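Local structure of laccase (3SQR) at residues A[41-46]-A[192-197]. The protein probably couples the oxidation of hydroquinone-type phenols to the reduction of dioxygen to water at its copper centres, contributing to lignin degradation. Numbering follows the deposited sequence.
Sequences NSATSR and DYDEDV. With NAG (2-acetamido-2-deoxy-beta-D-glucopyranose), chain C.
Arg-46 lays its guanidinium over one face of the Tyr-193 ring, planes 25° apart and CZ 4.2 Å from the ring centroid, a cation-pi stack with NE above the ring and CD adding a CH-pi contact. A bend at chi2 (-58°) turns the chain across the ring, and the NE/NH2 edge grips a single carbonyl oxygen, Tyr-193 O, each nitrogen donating to it at 3.0 Å from the same face of the carbonyl plane. The third nitrogen, NH1, donates a hydrogen bond to Asn-41 OD1 (2.7 Å), which lies nearly in the guanidinium plane, so hydrogen bonds on two sides fix the group's rotation. The contact lies at the surface, joining the N-terminal loop ahead of strand 48-49 to the lead-in of strand 195-205, which belongs to the second of the three cupredoxin-like domains of this multicopper oxidase, away from the coppers. Residues 42-45 form a type I turn, in which Ser-42 OG accepts from Thr-44 N as an ST turn and donates to Ser-45 OG. Just past it, the N-H of Arg-46 points almost straight (170°) at Asp-192 OD1, N to OD1 2.8 Å. Water 2 donates to both Ala-43 O (2.7 Å) and Asp-194 OD1, whose sister oxygen OD2 takes the backbone N-H of Lys-262. Water 1 joins Asn-41 ND2 to Tyr-193 OH, and this hydroxyl also bonds Arg-264 of strand 262-269.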
loop_
_atom_site.group_PDB
_atom_site.type_symbol
_atom_site.label_atom_id
_atom_site.label_comp_id
_atom_site.label_asym_id
_atom_site.label_seq_id
_atom_site.Cartn_x
_atom_site.Cartn_y
_atom_site.Cartn_z
ATOM N N ASN A 41 16.526 19.685 -11.609
ATOM C CA ASN A 41 16.450 19.124 -10.270
ATOM C C ASN A 41 17.869 19.028 -9.745
ATOM O O ASN A 41 18.760 18.537 -10.453
ATOM C CB ASN A 41 15.805 17.712 -10.317
ATOM C CG ASN A 41 15.481 17.168 -8.945
ATOM O OD1 ASN A 41 16.234 16.352 -8.376
ATOM N ND2 ASN A 41 14.347 17.608 -8.394
ATOM N N SER A 42 18.077 19.504 -8.535
ATOM C CA SER A 42 19.355 19.319 -7.839
ATOM C C SER A 42 19.095 19.283 -6.357
ATOM O O SER A 42 17.992 19.580 -5.883
ATOM C CB SER A 42 20.330 20.484 -8.133
ATOM O OG SER A 42 20.007 21.598 -7.284
ATOM N N ALA A 43 20.165 18.983 -5.603
ATOM C CA ALA A 43 20.139 18.979 -4.144
ATOM C C ALA A 43 19.635 20.260 -3.518
ATOM O O ALA A 43 19.100 20.232 -2.392
ATOM C CB ALA A 43 21.516 18.569 -3.562
ATOM N N THR A 44 19.831 21.375 -4.239
ATOM C CA THR A 44 19.413 22.712 -3.796
ATOM C C THR A 44 18.304 23.294 -4.673
ATOM O O THR A 44 18.050 24.498 -4.653
ATOM C CB THR A 44 20.634 23.716 -3.758
ATOM O OG1 THR A 44 21.325 23.705 -5.009
ATOM C CG2 THR A 44 21.583 23.338 -2.644
ATOM N N SER A 45 17.599 22.426 -5.415
ATOM C CA SER A 45 16.462 22.852 -6.220
ATOM C C SER A 45 15.582 21.619 -6.517
ATOM O O SER A 45 15.307 21.282 -7.662
ATOM C CB SER A 45 16.921 23.541 -7.500
ATOM O OG SER A 45 17.820 22.752 -8.269
ATOM N N ARG A 46 15.174 20.959 -5.442
ATOM C CA ARG A 46 14.384 19.727 -5.553
ATOM C C ARG A 46 13.021 20.025 -6.135
ATOM O O ARG A 46 12.360 19.119 -6.684
ATOM C CB ARG A 46 14.305 18.980 -4.219
ATOM C CG ARG A 46 15.627 18.334 -3.855
ATOM C CD ARG A 46 16.140 17.364 -4.901
ATOM N NE ARG A 46 17.326 16.705 -4.380
ATOM C CZ ARG A 46 18.218 16.039 -5.116
ATOM N NH1 ARG A 46 18.091 15.907 -6.417
ATOM N NH2 ARG A 46 19.274 15.511 -4.543
ATOM N N ASP A 192 14.413 20.439 -0.255
ATOM C CA ASP A 192 15.714 20.058 -0.716
ATOM C C ASP A 192 16.336 18.997 0.163
ATOM O O ASP A 192 16.019 18.877 1.371
ATOM C CB ASP A 192 16.626 21.300 -0.757
ATOM C CG ASP A 192 16.233 22.281 -1.857
ATOM O OD1 ASP A 192 15.537 21.916 -2.831
ATOM O OD2 ASP A 192 16.643 23.445 -1.739
ATOM N N TYR A 193 17.153 18.168 -0.474
ATOM C CA TYR A 193 17.869 17.134 0.172
ATOM C C TYR A 193 19.022 16.737 -0.683
ATOM O O TYR A 193 19.067 16.979 -1.907
ATOM C CB TYR A 193 16.981 15.899 0.492
ATOM C CG TYR A 193 16.398 15.299 -0.767
ATOM C CD1 TYR A 193 15.214 15.781 -1.285
ATOM C CD2 TYR A 193 17.060 14.307 -1.429
ATOM C CE1 TYR A 193 14.696 15.242 -2.446
ATOM C CE2 TYR A 193 16.556 13.724 -2.590
ATOM C CZ TYR A 193 15.369 14.215 -3.086
ATOM O OH TYR A 193 14.871 13.693 -4.266
ATOM N N ASP A 194 20.023 16.133 -0.036
ATOM C CA ASP A 194 21.220 15.773 -0.709
ATOM C C ASP A 194 21.240 14.406 -1.262
ATOM O O ASP A 194 21.760 14.193 -2.362
ATOM C CB ASP A 194 22.415 15.877 0.268
ATOM C CG ASP A 194 22.568 17.268 0.799
ATOM O OD1 ASP A 194 22.511 18.170 -0.050
ATOM O OD2 ASP A 194 22.592 17.445 2.025
ATOM N N GLU A 195 20.776 13.446 -0.460
ATOM C CA GLU A 195 20.834 12.027 -0.863
ATOM C C GLU A 195 19.503 11.303 -0.638
ATOM O O GLU A 195 18.876 11.461 0.388
ATOM C CB GLU A 195 21.926 11.280 -0.095
ATOM C CG GLU A 195 23.300 11.893 -0.334
ATOM C CD GLU A 195 24.421 11.045 0.176
ATOM O OE1 GLU A 195 24.182 9.853 0.507
ATOM O OE2 GLU A 195 25.556 11.590 0.251
ATOM N N ASP A 196 19.122 10.480 -1.601
ATOM C CA ASP A 196 17.943 9.616 -1.458
ATOM C C ASP A 196 18.429 8.252 -1.034
ATOM O O ASP A 196 19.065 7.572 -1.815
ATOM C CB ASP A 196 17.261 9.575 -2.819
ATOM C CG ASP A 196 16.002 8.736 -2.841
ATOM O OD1 ASP A 196 15.530 8.286 -1.764
ATOM O OD2 ASP A 196 15.499 8.627 -3.987
ATOM N N VAL A 197 18.113 7.852 0.198
ATOM C CA VAL A 197 18.507 6.575 0.743
ATOM C C VAL A 197 17.571 5.454 0.280
ATOM O O VAL A 197 17.834 4.271 0.479
ATOM C CB VAL A 197 18.685 6.616 2.279
ATOM C CG1 VAL A 197 19.767 7.713 2.631
ATOM C CG2 VAL A 197 17.409 6.811 3.107
HETATM C C1 NAG C . 16.130 -1.019 1.822
HETATM C C2 NAG C . 17.272 -0.029 1.610
HETATM C C3 NAG C . 17.270 0.357 0.144
HETATM C C4 NAG C . 17.412 -0.855 -0.764
HETATM C C5 NAG C . 16.444 -1.998 -0.318
HETATM C C6 NAG C . 16.998 -3.350 -0.693
HETATM C C7 NAG C . 17.938 1.840 2.996
HETATM C C8 NAG C . 17.593 3.184 3.613
HETATM N N2 NAG C . 17.019 1.210 2.278
HETATM O O3 NAG C . 18.265 1.309 -0.150
HETATM O O4 NAG C . 17.113 -0.482 -2.122
HETATM O O5 NAG C . 16.382 -2.163 1.076
HETATM O O6 NAG C . 15.956 -4.326 -0.636
HETATM O O7 NAG C . 19.043 1.305 3.135
HETATM O O HOH W 1 13.404 15.676 -6.227
HETATM O O HOH W 2 20.001 19.571 0.089
#